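Local coordinates for outer membrane protein (Bartonella henselae, PDB 2FI9) that is of unknown function despite its outer membrane name, and belongs to the DUF498/DUF598 family as a small, single-chain alpha/beta protein, at residues 37-42 / 122-127; 16-21 / 108-113; 54-59 / 84-89. One frame throughout, in Å; residues are numbered along the deposited sequence.

Contact 1. Residues 37-42 / 122-127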
loop_
_atom_site.group_PDB
_atom_site.type_symbol
_atom_site.label_atom_id
_atom_site.label_comp_id
_atom_site.label_asym_id
_atom_site.label_seq_id
_atom_site.Cartn_x
_atom_site.Cartn_y
_atom_site.Cartn_z
ATOM N N ILE A 37 -5.601 -2.296 -3.023
ATOM C CA ILE A 37 -4.857 -3.403 -2.412
ATOM C C ILE A 37 -3.909 -2.915 -1.334
ATOM O O ILE A 37 -3.467 -1.756 -1.331
ATOM C CB ILE A 37 -4.061 -4.253 -3.459
ATOM C CG1 ILE A 37 -3.080 -3.385 -4.262
ATOM C CG2 ILE A 37 -5.018 -4.990 -4.370
ATOM C CD1 ILE A 37 -2.066 -4.196 -5.074
ATOM N N ILE A 38 -3.624 -3.806 -0.404
ATOM C CA ILE A 38 -2.553 -3.605 0.542
ATOM C C ILE A 38 -1.523 -4.746 0.337
ATOM O O ILE A 38 -1.901 -5.889 0.131
ATOM C CB ILE A 38 -3.108 -3.531 1.976
ATOM C CG1 ILE A 38 -2.130 -2.808 2.890
ATOM C CG2 ILE A 38 -3.484 -4.904 2.529
ATOM C CD1 ILE A 38 -2.791 -2.333 4.161
ATOM N N CYS A 39 -0.241 -4.402 0.343
ATOM C CA CYS A 39 0.830 -5.333 0.050
ATOM C C CYS A 39 1.723 -5.352 1.259
ATOM O O CYS A 39 2.384 -4.362 1.566
ATOM C CB CYS A 39 1.639 -4.851 -1.157
ATOM S SG CYS A 39 0.658 -4.500 -2.623
ATOM N N ILE A 40 1.723 -6.465 1.971
ATOM C CA ILE A 40 2.460 -6.569 3.225
ATOM C C ILE A 40 3.217 -7.913 3.228
ATOM O O ILE A 40 2.995 -8.740 2.341
ATOM C CB ILE A 40 1.506 -6.395 4.436
ATOM C CG1 ILE A 40 0.327 -7.374 4.324
ATOM C CG2 ILE A 40 0.993 -4.969 4.473
ATOM C CD1 ILE A 40 -0.644 -7.329 5.507
ATOM N N PRO A 41 4.170 -8.106 4.157
ATOM C CA PRO A 41 4.914 -9.381 4.102
ATOM C C PRO A 41 4.062 -10.652 4.007
ATOM O O PRO A 41 4.504 -11.630 3.371
ATOM C CB PRO A 41 5.745 -9.349 5.388
ATOM C CG PRO A 41 6.029 -7.899 5.546
ATOM C CD PRO A 41 4.702 -7.221 5.207
ATOM N N SER A 42 2.869 -10.655 4.617
ATOM C CA SER A 42 2.004 -11.864 4.602
ATOM C C SER A 42 1.192 -12.026 3.303
ATOM O O SER A 42 0.531 -13.042 3.106
ATOM C CB SER A 42 1.051 -11.870 5.795
ATOM O OG SER A 42 0.079 -10.836 5.664
ATOM N N ALA A 122 2.903 -1.473 1.035
ATOM C CA ALA A 122 2.187 -0.453 0.269
ATOM C C ALA A 122 0.684 -0.577 0.465
ATOM O O ALA A 122 0.149 -1.685 0.518
ATOM C CB ALA A 122 2.529 -0.577 -1.211
ATOM N N LEU A 123 0.006 0.566 0.582
ATOM C CA LEU A 123 -1.432 0.620 0.536
ATOM C C LEU A 123 -1.749 1.382 -0.726
ATOM O O LEU A 123 -1.324 2.521 -0.874
ATOM C CB LEU A 123 -1.969 1.376 1.753
ATOM C CG LEU A 123 -3.479 1.626 1.802
ATOM C CD1 LEU A 123 -4.272 0.356 1.644
ATOM C CD2 LEU A 123 -3.878 2.318 3.126
ATOM N N LEU A 124 -2.486 0.770 -1.643
ATOM C CA LEU A 124 -2.637 1.375 -2.963
ATOM C C LEU A 124 -4.098 1.571 -3.345
ATOM O O LEU A 124 -4.805 0.591 -3.576
ATOM C CB LEU A 124 -1.912 0.527 -4.016
ATOM C CG LEU A 124 -0.436 0.197 -3.742
ATOM C CD1 LEU A 124 0.088 -0.898 -4.646
ATOM C CD2 LEU A 124 0.460 1.425 -3.887
ATOM N N PHE A 125 -4.540 2.829 -3.422
ATOM C CA PHE A 125 -5.870 3.126 -3.937
ATOM C C PHE A 125 -5.875 2.932 -5.433
ATOM O O PHE A 125 -5.072 3.521 -6.136
ATOM C CB PHE A 125 -6.277 4.545 -3.610
ATOM C CG PHE A 125 -7.673 4.903 -4.057
ATOM C CD1 PHE A 125 -8.784 4.394 -3.390
ATOM C CD2 PHE A 125 -7.873 5.786 -5.117
ATOM C CE1 PHE A 125 -10.068 4.736 -3.786
ATOM C CE2 PHE A 125 -9.172 6.157 -5.508
ATOM C CZ PHE A 125 -10.264 5.629 -4.847
ATOM N N ALA A 126 -6.796 2.105 -5.911
ATOM C CA ALA A 126 -6.868 1.770 -7.330
ATOM C C ALA A 126 -7.425 2.950 -8.093
ATOM O O ALA A 126 -8.495 3.442 -7.769
ATOM C CB ALA A 126 -7.754 0.580 -7.530
ATOM N N VAL A 127 -6.692 3.384 -9.108
ATOM C CA VAL A 127 -7.098 4.504 -9.955
ATOM C C VAL A 127 -7.612 4.016 -11.302
ATOM O O VAL A 127 -7.293 2.904 -11.746
ATOM C CB VAL A 127 -5.927 5.513 -10.221
ATOM C CG1 VAL A 127 -5.557 6.271 -8.965
ATOM C CG2 VAL A 127 -4.709 4.805 -10.776
#
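I37 faces L124, and C39 faces A122, as hydrogen-bonded pairs of two antiparallel strands, with the non-hydrogen-bonded pair I38 and L123 between them. The strand directions differ by 171°, and four backbone bonds join them. L124 N gives to I37 O at 2.7 Å and C39 N gives to A122 O at 2.8 Å; both donors lie close to the line of the carbonyl they meet. The two remaining bonds are longer and reach their acceptors at a more bent angle. I37 N lies 3.0 Å from L124 O, tilted 16° from the plane of that carbonyl, whereas A122 N, at 3.0 Å from C39 O, stays in the carbonyl plane. Every backbone N-H and C=O of I37, C39, A122 and L124 is therefore used across this one interface. A122 O has an additional CA-H...O neighbour, I38 CA at 3.3 Å. The backbones of I38 and L123 bond outward instead, I38 with Y45 and L123 with L73 and G75.

Side chains meet on both faces. L124 CD1 lies against I37 CD1 at 4.0 Å and also reaches C39 SG at 4.2 Å, so one methyl group spans two residues of the facing strand. I37 meets it with CG1 set between its own N and carbonyl carbon (chi1 57°). On the other face I38 CD1 touches L123 CD1, which also leans over I37 O.

The pair lies in the interior of the mixed five-stranded sheet, with strand 43-47 beyond 36-40 and strand 71-75 beyond 120-124. Helix 103-115 covers one face, F110 resting on C39 and A122 and A106 on L124. V62 of helix 60-64 packs on I38 at the other face, and P54 touches L123.

Contact 2. Residues 16-21 / 108-113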
loop_
_atom_site.group_PDB
_atom_site.type_symbol
_atom_site.label_atom_id
_atom_site.label_comp_id
_atom_site.label_asym_id
_atom_site.label_seq_id
_atom_site.Cartn_x
_atom_site.Cartn_y
_atom_site.Cartn_z
ATOM N N ALA A 16 4.877 -9.098 -4.173
ATOM C CA ALA A 16 5.357 -9.305 -5.546
ATOM C C ALA A 16 5.441 -7.936 -6.200
ATOM O O ALA A 16 4.730 -7.033 -5.793
ATOM C CB ALA A 16 4.383 -10.186 -6.322
ATOM N N PRO A 17 6.293 -7.770 -7.229
ATOM C CA PRO A 17 6.190 -6.478 -7.926
ATOM C C PRO A 17 4.777 -6.271 -8.472
ATOM O O PRO A 17 4.113 -7.243 -8.862
ATOM C CB PRO A 17 7.188 -6.601 -9.084
ATOM C CG PRO A 17 8.062 -7.766 -8.747
ATOM C CD PRO A 17 7.347 -8.638 -7.766
ATOM N N ILE A 18 4.322 -5.024 -8.474
ATOM C CA ILE A 18 3.043 -4.671 -9.079
ATOM C C ILE A 18 3.344 -4.293 -10.529
ATOM O O ILE A 18 3.995 -3.269 -10.792
ATOM C CB ILE A 18 2.344 -3.508 -8.314
ATOM C CG1 ILE A 18 2.132 -3.847 -6.834
ATOM C CG2 ILE A 18 1.020 -3.107 -8.984
ATOM C CD1 ILE A 18 1.551 -5.212 -6.540
ATOM N N ASP A 19 2.876 -5.130 -11.454
ATOM C CA ASP A 19 3.213 -5.005 -12.875
ATOM C C ASP A 19 2.404 -3.953 -13.639
ATOM O O ASP A 19 2.810 -3.539 -14.723
ATOM C CB ASP A 19 3.116 -6.370 -13.567
ATOM C CG ASP A 19 4.035 -7.394 -12.933
ATOM O OD1 ASP A 19 5.154 -7.016 -12.531
ATOM O OD2 ASP A 19 3.643 -8.567 -12.815
ATOM N N ALA A 20 1.268 -3.535 -13.081
ATOM C CA ALA A 20 0.413 -2.541 -13.724
ATOM C C ALA A 20 -0.572 -1.952 -12.731
ATOM O O ALA A 20 -0.890 -2.578 -11.715
ATOM C CB ALA A 20 -0.330 -3.141 -14.904
ATOM N N TYR A 21 -1.017 -0.729 -13.021
ATOM C CA TYR A 21 -2.106 -0.085 -12.298
ATOM C C TYR A 21 -2.950 0.629 -13.355
ATOM O O TYR A 21 -2.572 0.681 -14.538
ATOM C CB TYR A 21 -1.571 0.897 -11.241
ATOM C CG TYR A 21 -0.756 2.042 -11.812
ATOM C CD1 TYR A 21 -1.343 3.276 -12.061
ATOM C CD2 TYR A 21 0.599 1.882 -12.116
ATOM C CE1 TYR A 21 -0.603 4.337 -12.603
ATOM C CE2 TYR A 21 1.345 2.935 -12.655
ATOM C CZ TYR A 21 0.741 4.146 -12.894
ATOM O OH TYR A 21 1.463 5.195 -13.414
ATOM N N ARG A 108 5.659 2.421 -8.333
ATOM C CA ARG A 108 7.016 2.425 -8.864
ATOM C C ARG A 108 8.037 2.370 -7.747
ATOM O O ARG A 108 9.023 1.646 -7.855
ATOM C CB ARG A 108 7.251 3.650 -9.742
ATOM C CG ARG A 108 6.508 3.583 -11.063
ATOM C CD ARG A 108 6.830 4.778 -11.944
ATOM N NE ARG A 108 6.310 6.042 -11.408
ATOM C CZ ARG A 108 5.121 6.564 -11.715
ATOM N NH1 ARG A 108 4.299 5.931 -12.546
ATOM N NH2 ARG A 108 4.757 7.723 -11.189
ATOM N N THR A 109 7.755 3.095 -6.662
ATOM C CA THR A 109 8.618 3.152 -5.484
ATOM C C THR A 109 8.584 1.841 -4.713
ATOM O O THR A 109 9.632 1.357 -4.283
ATOM C CB THR A 109 8.236 4.312 -4.514
ATOM O OG1 THR A 109 8.224 5.560 -5.214
ATOM C CG2 THR A 109 9.229 4.412 -3.378
ATOM N N PHE A 110 7.385 1.283 -4.520
ATOM C CA PHE A 110 7.247 -0.053 -3.925
ATOM C C PHE A 110 8.088 -1.101 -4.659
ATOM O O PHE A 110 8.809 -1.874 -4.027
ATOM C CB PHE A 110 5.790 -0.511 -3.903
ATOM C CG PHE A 110 5.608 -1.913 -3.378
ATOM C CD1 PHE A 110 5.718 -2.176 -2.013
ATOM C CD2 PHE A 110 5.365 -2.985 -4.253
ATOM C CE1 PHE A 110 5.563 -3.467 -1.514
ATOM C CE2 PHE A 110 5.204 -4.309 -3.752
ATOM C CZ PHE A 110 5.305 -4.548 -2.388
ATOM N N ASN A 111 7.981 -1.132 -5.986
ATOM C CA ASN A 111 8.705 -2.117 -6.783
ATOM C C ASN A 111 10.203 -2.016 -6.555
ATOM O O ASN A 111 10.874 -3.034 -6.363
ATOM C CB ASN A 111 8.369 -1.970 -8.271
ATOM C CG ASN A 111 6.977 -2.475 -8.606
ATOM O OD1 ASN A 111 6.316 -3.109 -7.784
ATOM N ND2 ASN A 111 6.535 -2.220 -9.830
ATOM N N VAL A 112 10.710 -0.780 -6.547
ATOM C CA VAL A 112 12.136 -0.530 -6.406
ATOM C C VAL A 112 12.615 -0.988 -5.026
ATOM O O VAL A 112 13.582 -1.756 -4.924
ATOM C CB VAL A 112 12.478 0.966 -6.666
ATOM C CG1 VAL A 112 13.838 1.325 -6.072
ATOM C CG2 VAL A 112 12.450 1.263 -8.173
ATOM N N LEU A 113 11.919 -0.557 -3.979
ATOM C CA LEU A 113 12.282 -0.926 -2.616
ATOM C C LEU A 113 12.137 -2.424 -2.351
ATOM O O LEU A 113 12.949 -3.020 -1.622
ATOM C CB LEU A 113 11.458 -0.133 -1.601
ATOM C CG LEU A 113 11.680 1.381 -1.559
ATOM C CD1 LEU A 113 10.677 1.981 -0.613
ATOM C CD2 LEU A 113 13.096 1.701 -1.105
#
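P17 and N111 are the residues whose CA atoms come nearest, 5.2 Å apart, between the incoming chain 16-21 and helix segment 108-113. The short strand 18-21 then runs antiparallel to the helix segment, 176° between their directions with the axes 9.0 Å apart. This strand is only weakly bonded, and D19 and A20 both face R27 in a classic beta bulge. It is part of 18-22, an outer strand of the three-stranded antiparallel sheet; helix 103-115 packs on the mixed sheet, F110 against L73 and V120, so the contact ties the small sheet to that helix.

The N111 side chain bridges helix and strand. Its CG is turned away from its carbonyl carbon (chi1 -73°), which leads the amide to the backbone of I18. N111 OD1 accepts from I18 N at 2.8 Å, the donor standing somewhat off the amide's carbonyl plane. N111 ND2 gives an almost straight bond to I18 O at 2.9 Å, and I18 O lies in the amide plane. P17 CA comes within 3.4 Å of N111 OD1. Deeper in, A16 O lies in the plane of the F110 ring at its edge, 3.4 Å from F110 CE2, while I18 CG1 approaches F110 CD2 at 4.2 Å. At the outer end R108, its chain bent at chi3, brings R108 NH1 to Y21 OH at 3.1 Å. Tyrosine ring and guanidinium are steeply inclined to each other, and the bond is weak, only 127° at its hydrogen.

One asparagine amide thus satisfies both the N-H and the C=O of I18, much as a neighbouring strand could; since its oxygen and nitrogen each have a partner of the right kind, the amide's flip is fixed. The I18-F110 meeting is buried, and the arginine-tyrosine bond at the exposed end adds a looser polar link.

Contact 3. Residues 54-59 / 84-89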
loop_
_atom_site.group_PDB
_atom_site.type_symbol
_atom_site.label_atom_id
_atom_site.label_comp_id
_atom_site.label_asym_id
_atom_site.label_seq_id
_atom_site.Cartn_x
_atom_site.Cartn_y
_atom_site.Cartn_z
ATOM N N PRO A 54 -6.784 6.896 3.222
ATOM C CA PRO A 54 -6.962 5.689 4.002
ATOM C C PRO A 54 -7.590 5.961 5.361
ATOM O O PRO A 54 -7.443 7.062 5.911
ATOM C CB PRO A 54 -5.536 5.159 4.179
ATOM C CG PRO A 54 -4.660 6.274 3.946
ATOM C CD PRO A 54 -5.366 7.274 3.082
ATOM N N THR A 55 -8.301 4.959 5.867
ATOM C CA THR A 55 -8.895 5.009 7.189
ATOM C C THR A 55 -8.057 4.155 8.139
ATOM O O THR A 55 -7.121 3.462 7.715
ATOM C CB THR A 55 -10.339 4.472 7.174
ATOM O OG1 THR A 55 -10.316 3.070 6.892
ATOM C CG2 THR A 55 -11.169 5.179 6.115
ATOM N N GLN A 56 -8.392 4.210 9.427
ATOM C CA GLN A 56 -7.744 3.365 10.424
ATOM C C GLN A 56 -7.883 1.878 10.080
ATOM O O GLN A 56 -6.898 1.138 10.132
ATOM C CB GLN A 56 -8.267 3.714 11.823
ATOM C CG GLN A 56 -7.947 5.183 12.175
ATOM C CD GLN A 56 -8.649 5.720 13.415
ATOM O OE1 GLN A 56 -8.948 4.976 14.355
ATOM N NE2 GLN A 56 -8.888 7.032 13.429
ATOM N N GLU A 57 -9.082 1.452 9.683
ATOM C CA GLU A 57 -9.309 0.087 9.186
ATOM C C GLU A 57 -8.410 -0.287 8.006
ATOM O O GLU A 57 -7.836 -1.389 7.958
ATOM C CB GLU A 57 -10.748 -0.071 8.725
ATOM C CG GLU A 57 -11.685 -0.634 9.757
ATOM C CD GLU A 57 -12.866 -1.353 9.110
ATOM O OE1 GLU A 57 -13.841 -1.660 9.836
ATOM O OE2 GLU A 57 -12.826 -1.606 7.878
ATOM N N ASP A 58 -8.305 0.617 7.042
ATOM C CA ASP A 58 -7.485 0.375 5.861
ATOM C C ASP A 58 -6.074 -0.083 6.193
ATOM O O ASP A 58 -5.497 -0.908 5.467
ATOM C CB ASP A 58 -7.425 1.613 4.972
ATOM C CG ASP A 58 -8.731 1.885 4.287
ATOM O OD1 ASP A 58 -9.581 0.972 4.247
ATOM O OD2 ASP A 58 -8.923 3.009 3.794
ATOM N N ILE A 59 -5.517 0.465 7.271
ATOM C CA ILE A 59 -4.119 0.210 7.607
ATOM C C ILE A 59 -3.953 -0.818 8.745
ATOM O O ILE A 59 -2.836 -1.108 9.177
ATOM C CB ILE A 59 -3.343 1.528 7.929
ATOM C CG1 ILE A 59 -3.868 2.184 9.215
ATOM C CG2 ILE A 59 -3.404 2.502 6.743
ATOM C CD1 ILE A 59 -2.845 3.089 9.902
ATOM N N PRO A 84 -3.986 11.573 7.203
ATOM C CA PRO A 84 -4.747 12.136 8.318
ATOM C C PRO A 84 -3.991 11.983 9.637
ATOM O O PRO A 84 -3.239 11.017 9.823
ATOM C CB PRO A 84 -6.029 11.295 8.343
ATOM C CG PRO A 84 -6.114 10.643 6.992
ATOM C CD PRO A 84 -4.718 10.498 6.502
ATOM N N GLU A 85 -4.217 12.925 10.536
ATOM C CA GLU A 85 -3.556 13.005 11.838
ATOM C C GLU A 85 -3.620 11.675 12.619
ATOM O O GLU A 85 -2.619 11.203 13.160
ATOM C CB GLU A 85 -4.189 14.154 12.637
ATOM C CG GLU A 85 -3.644 14.372 14.042
ATOM C CD GLU A 85 -4.243 15.597 14.722
ATOM O OE1 GLU A 85 -5.087 16.290 14.111
ATOM O OE2 GLU A 85 -3.874 15.882 15.878
ATOM N N GLU A 86 -4.811 11.092 12.672
ATOM C CA GLU A 86 -5.070 9.840 13.371
ATOM C C GLU A 86 -4.167 8.699 12.885
ATOM O O GLU A 86 -3.654 7.919 13.685
ATOM C CB GLU A 86 -6.540 9.453 13.185
ATOM C CG GLU A 86 -7.536 10.430 13.810
ATOM C CD GLU A 86 -7.859 11.681 12.953
ATOM O OE1 GLU A 86 -7.233 11.951 11.897
ATOM O OE2 GLU A 86 -8.774 12.425 13.373
ATOM N N LEU A 87 -3.968 8.619 11.575
ATOM C CA LEU A 87 -3.132 7.587 10.974
ATOM C C LEU A 87 -1.648 7.851 11.201
ATOM O O LEU A 87 -0.874 6.919 11.370
ATOM C CB LEU A 87 -3.428 7.485 9.471
ATOM C CG LEU A 87 -4.618 6.586 9.113
ATOM C CD1 LEU A 87 -5.963 7.144 9.524
ATOM C CD2 LEU A 87 -4.608 6.275 7.618
ATOM N N ARG A 88 -1.258 9.125 11.182
ATOM C CA ARG A 88 0.131 9.504 11.435
ATOM C C ARG A 88 0.554 9.047 12.828
ATOM O O ARG A 88 1.624 8.458 12.984
ATOM C CB ARG A 88 0.338 11.021 11.255
ATOM C CG ARG A 88 0.106 11.502 9.803
ATOM C CD ARG A 88 0.605 12.907 9.549
ATOM N NE ARG A 88 0.145 13.884 10.529
ATOM C CZ ARG A 88 -0.835 14.766 10.325
ATOM N NH1 ARG A 88 -1.483 14.807 9.157
ATOM N NH2 ARG A 88 -1.170 15.627 11.290
ATOM N N VAL A 89 -0.307 9.294 13.822
ATOM C CA VAL A 89 -0.109 8.810 15.197
ATOM C C VAL A 89 0.026 7.282 15.287
ATOM O O VAL A 89 0.998 6.782 15.852
ATOM C CB VAL A 89 -1.237 9.313 16.137
ATOM C CG1 VAL A 89 -1.085 8.756 17.551
ATOM C CG2 VAL A 89 -1.215 10.840 16.186
#
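An ST motif shapes the loop 54-59, which leads into helix 60-64 and presses against the first turn of helix 85-93, where P84 is the N-cap residue. Inside the loop T55 and D58 bond reciprocally: D58 N gives to T55 OG1 at 3.2 Å, and T55 N gives to D58 OD2 at 2.9 Å, meeting the carboxylate from above its plane. With the loop bent in this way, P54, Q56 and I59 all meet L87, which gives more surface to the contact than any other residue. Each part of its fork has its own neighbours. L87 CD2 lies 3.4 Å from P54 O and 3.7 Å from P54 CG. L87 CD1 turns the other way, 3.8 Å from Q56 CG. The branch point itself, L87 CG, sits 4.0 Å from I59 CD1. P84 CG lies beside P54 O. Farther in, the loop rests on the central sheet through D58 and I59, which touch L123, so L87 extends an apolar layer that starts at the sheet.

At the solvent side the Q56 amide meets the aliphatic part of E86. Q56 runs extended beyond CG, while E86 bends at chi2 (82°) and carries its carboxylate away; Q56 NE2 therefore comes to lie 3.4 Å from E86 CB.

Overall arrangement
Contact 1 is the core of the fold, wholly buried and near the centre of the chain, and it touches both of the others: I37 packs on I18 and V127 on Y21 of contact 2, while I38 CD1 lies against D58 O of contact 3. Contacts 2 and 3, on opposite sides of the chain's centre, are both partly buried. The chemistry of the three differs: backbone bonds join the strands of contact 1, a side-chain amide grips backbone in contact 2, and apolar packing dominates contact 3. Helix 103-115 of contact 2 runs on into strand 120-124 of contact 1, and these two contacts cross along the sequence; contact 3 is nested within both.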